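PDB 4XUR: endo-1,4-beta-xylanase C from Paenibacillus barcinonensis, which hydrolyses internal beta-1,4-xylosidic linkages in xylan and is represented here by its second CBM22 xylan-binding domain, complexed with xylotetraose. Local coordinates for residues A[81-87]-A[118-123]. Residues are numbered along the deposited sequence; the frame is centred on the assembly and turned at random.
Sequences WAMYDEG and LNKGQW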
loop_
_atom_site.group_PDB
_atom_site.type_symbol
_atom_site.label_atom_id
_atom_site.label_comp_id
_atom_site.label_asym_id
_atom_site.label_seq_id
_atom_site.Cartn_x
_atom_site.Cartn_y
_atom_site.Cartn_z
ATOM N N TRP A 81 -0.101 8.967 0.865
ATOM C CA TRP A 81 -0.941 9.532 1.944
ATOM C C TRP A 81 -2.021 8.602 2.270
ATOM O O TRP A 81 -2.599 7.966 1.373
ATOM C CB TRP A 81 -1.506 10.863 1.507
ATOM C CG TRP A 81 -0.431 11.929 1.326
ATOM C CD1 TRP A 81 0.378 12.084 0.256
ATOM C CD2 TRP A 81 -0.120 12.999 2.223
ATOM N NE1 TRP A 81 1.241 13.118 0.445
ATOM C CE2 TRP A 81 0.975 13.695 1.657
ATOM C CE3 TRP A 81 -0.565 13.355 3.482
ATOM C CZ2 TRP A 81 1.535 14.816 2.273
ATOM C CZ3 TRP A 81 0.006 14.468 4.091
ATOM C CH2 TRP A 81 1.060 15.150 3.507
ATOM N N ALA A 82 -2.333 8.485 3.556
ATOM C CA ALA A 82 -3.361 7.548 4.018
ATOM C C ALA A 82 -4.244 8.232 5.023
ATOM O O ALA A 82 -3.785 9.186 5.708
ATOM C CB ALA A 82 -2.735 6.300 4.613
ATOM N N MET A 83 -5.495 7.764 5.101
ATOM C CA MET A 83 -6.523 8.291 6.049
ATOM C C MET A 83 -7.525 7.198 6.388
ATOM O O MET A 83 -7.842 6.358 5.561
ATOM C CB MET A 83 -7.181 9.541 5.464
ATOM C CG MET A 83 -8.137 10.292 6.426
ATOM S SD MET A 83 -9.823 9.649 6.381
ATOM C CE MET A 83 -10.389 10.430 4.882
ATOM N N TYR A 84 -8.066 7.264 7.644
ATOM C CA TYR A 84 -9.201 6.439 8.050
ATOM C C TYR A 84 -10.202 7.360 8.812
ATOM O O TYR A 84 -9.805 8.271 9.430
ATOM C CB TYR A 84 -8.728 5.248 8.897
ATOM C CG TYR A 84 -8.407 5.519 10.365
ATOM C CD1 TYR A 84 -7.189 6.114 10.744
ATOM C CD2 TYR A 84 -9.338 5.241 11.351
ATOM C CE1 TYR A 84 -6.869 6.325 12.071
ATOM C CE2 TYR A 84 -9.030 5.473 12.701
ATOM C CZ TYR A 84 -7.869 6.068 13.054
ATOM O OH TYR A 84 -7.586 6.303 14.386
ATOM N N ASP A 85 -11.487 7.052 8.679
ATOM C CA ASP A 85 -12.521 7.872 9.363
ATOM C C ASP A 85 -13.637 7.042 10.080
ATOM O O ASP A 85 -14.763 7.503 10.162
ATOM C CB ASP A 85 -13.100 8.924 8.386
ATOM C CG ASP A 85 -13.821 8.339 7.184
ATOM O OD1 ASP A 85 -14.304 7.165 7.240
ATOM O OD2 ASP A 85 -13.939 9.059 6.152
ATOM N N GLU A 86 -13.272 5.889 10.633
ATOM C CA GLU A 86 -14.114 5.173 11.598
ATOM C C GLU A 86 -13.314 4.309 12.558
ATOM O O GLU A 86 -12.232 3.843 12.248
ATOM C CB GLU A 86 -15.224 4.396 10.875
ATOM C CG GLU A 86 -14.791 3.187 10.106
ATOM C CD GLU A 86 -15.944 2.449 9.465
ATOM O OE1 GLU A 86 -16.678 3.056 8.644
ATOM O OE2 GLU A 86 -16.096 1.252 9.769
ATOM N N GLY A 87 -13.843 4.078 13.748
ATOM C CA GLY A 87 -13.205 3.183 14.698
ATOM C C GLY A 87 -12.361 3.902 15.766
ATOM O O GLY A 87 -12.811 4.906 16.323
ATOM N N LEU A 118 -1.706 7.313 12.549
ATOM C CA LEU A 118 -2.669 8.268 11.998
ATOM C C LEU A 118 -3.706 8.569 13.086
ATOM O O LEU A 118 -4.103 7.663 13.824
ATOM C CB LEU A 118 -3.356 7.721 10.799
ATOM C CG LEU A 118 -2.477 7.631 9.542
ATOM C CD1 LEU A 118 -1.767 6.302 9.567
ATOM C CD2 LEU A 118 -3.306 7.802 8.346
ATOM N N ASN A 119 -4.125 9.802 13.131
ATOM C CA ASN A 119 -5.313 10.215 13.928
ATOM C C ASN A 119 -6.560 10.080 13.075
ATOM O O ASN A 119 -6.575 10.466 11.896
ATOM C CB ASN A 119 -5.126 11.658 14.378
ATOM C CG ASN A 119 -3.832 11.851 15.191
ATOM O OD1 ASN A 119 -2.918 12.583 14.758
ATOM N ND2 ASN A 119 -3.729 11.178 16.301
ATOM N N LYS A 120 -7.629 9.539 13.668
ATOM C CA LYS A 120 -8.937 9.414 12.998
ATOM C C LYS A 120 -9.256 10.685 12.208
ATOM O O LYS A 120 -9.192 11.791 12.730
ATOM C CB LYS A 120 -10.021 9.154 14.076
ATOM C CG LYS A 120 -11.400 8.893 13.531
ATOM C CD LYS A 120 -12.334 8.350 14.628
ATOM C CE LYS A 120 -13.775 8.679 14.345
ATOM N NZ LYS A 120 -14.662 7.741 15.099
ATOM N N GLY A 121 -9.519 10.527 10.917
ATOM C CA GLY A 121 -9.900 11.635 10.032
ATOM C C GLY A 121 -8.841 12.535 9.392
ATOM O O GLY A 121 -9.181 13.357 8.554
ATOM N N GLN A 122 -7.580 12.440 9.804
ATOM C CA GLN A 122 -6.543 13.241 9.231
ATOM C C GLN A 122 -5.598 12.468 8.266
ATOM O O GLN A 122 -5.184 11.353 8.555
ATOM C CB GLN A 122 -5.701 13.967 10.278
ATOM C CG GLN A 122 -4.733 13.138 11.035
ATOM C CD GLN A 122 -3.589 13.973 11.647
ATOM O OE1 GLN A 122 -3.597 15.241 11.591
ATOM N NE2 GLN A 122 -2.637 13.316 12.239
ATOM N N TRP A 123 -5.350 13.081 7.121
ATOM C CA TRP A 123 -4.377 12.606 6.109
ATOM C C TRP A 123 -2.948 12.760 6.554
ATOM O O TRP A 123 -2.526 13.838 7.088
ATOM C CB TRP A 123 -4.556 13.343 4.806
ATOM C CG TRP A 123 -5.842 13.010 4.097
ATOM C CD1 TRP A 123 -6.972 13.681 4.135
ATOM C CD2 TRP A 123 -6.045 11.913 3.193
ATOM N NE1 TRP A 123 -7.933 13.089 3.359
ATOM C CE2 TRP A 123 -7.387 11.984 2.752
ATOM C CE3 TRP A 123 -5.251 10.856 2.754
ATOM C CZ2 TRP A 123 -7.940 11.070 1.888
ATOM C CZ3 TRP A 123 -5.812 9.908 1.917
ATOM C CH2 TRP A 123 -7.104 10.009 1.459
#
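Met-83 lays its CB over the centre of the Trp-123 six-membered ring, a CH-pi contact of 3.5 Å to the centroid, at one end of the beta-sandwich of this CBM22 domain. Here the end of strand 75-83 meets the type II beta turn, Asn-119 to Gln-122, that carries the chain from strand 109-119 of one sheet to strand 124-131 of the other. With CG anti to the backbone N (chi1 -172°) and bends at the next two torsions, the Met-83 chain curls over the indole, bringing CE 3.9 Å from Trp-123 NE1. SD sits above the five-membered ring at longer range, a Met-aromatic contact, while Trp-81 O comes to the edge of the Trp-123 ring at CZ3, near the ring plane. Cut back to an alanine, Trp-123 would probably leave the Met-83 chain without the face it lies on and open a gap beside His-44, whose ring also meets the indole. Farther along, Lys-120 crosses Tyr-84 at about a right angle, its CA 3.5 Å above the phenol plane and offset toward the rim; Tyr-84 OH is hydrogen-bonded to Pro-88 O. Between these two packings the turn is tied down where Gly-121 N donates to Tyr-84 O at 2.7 Å.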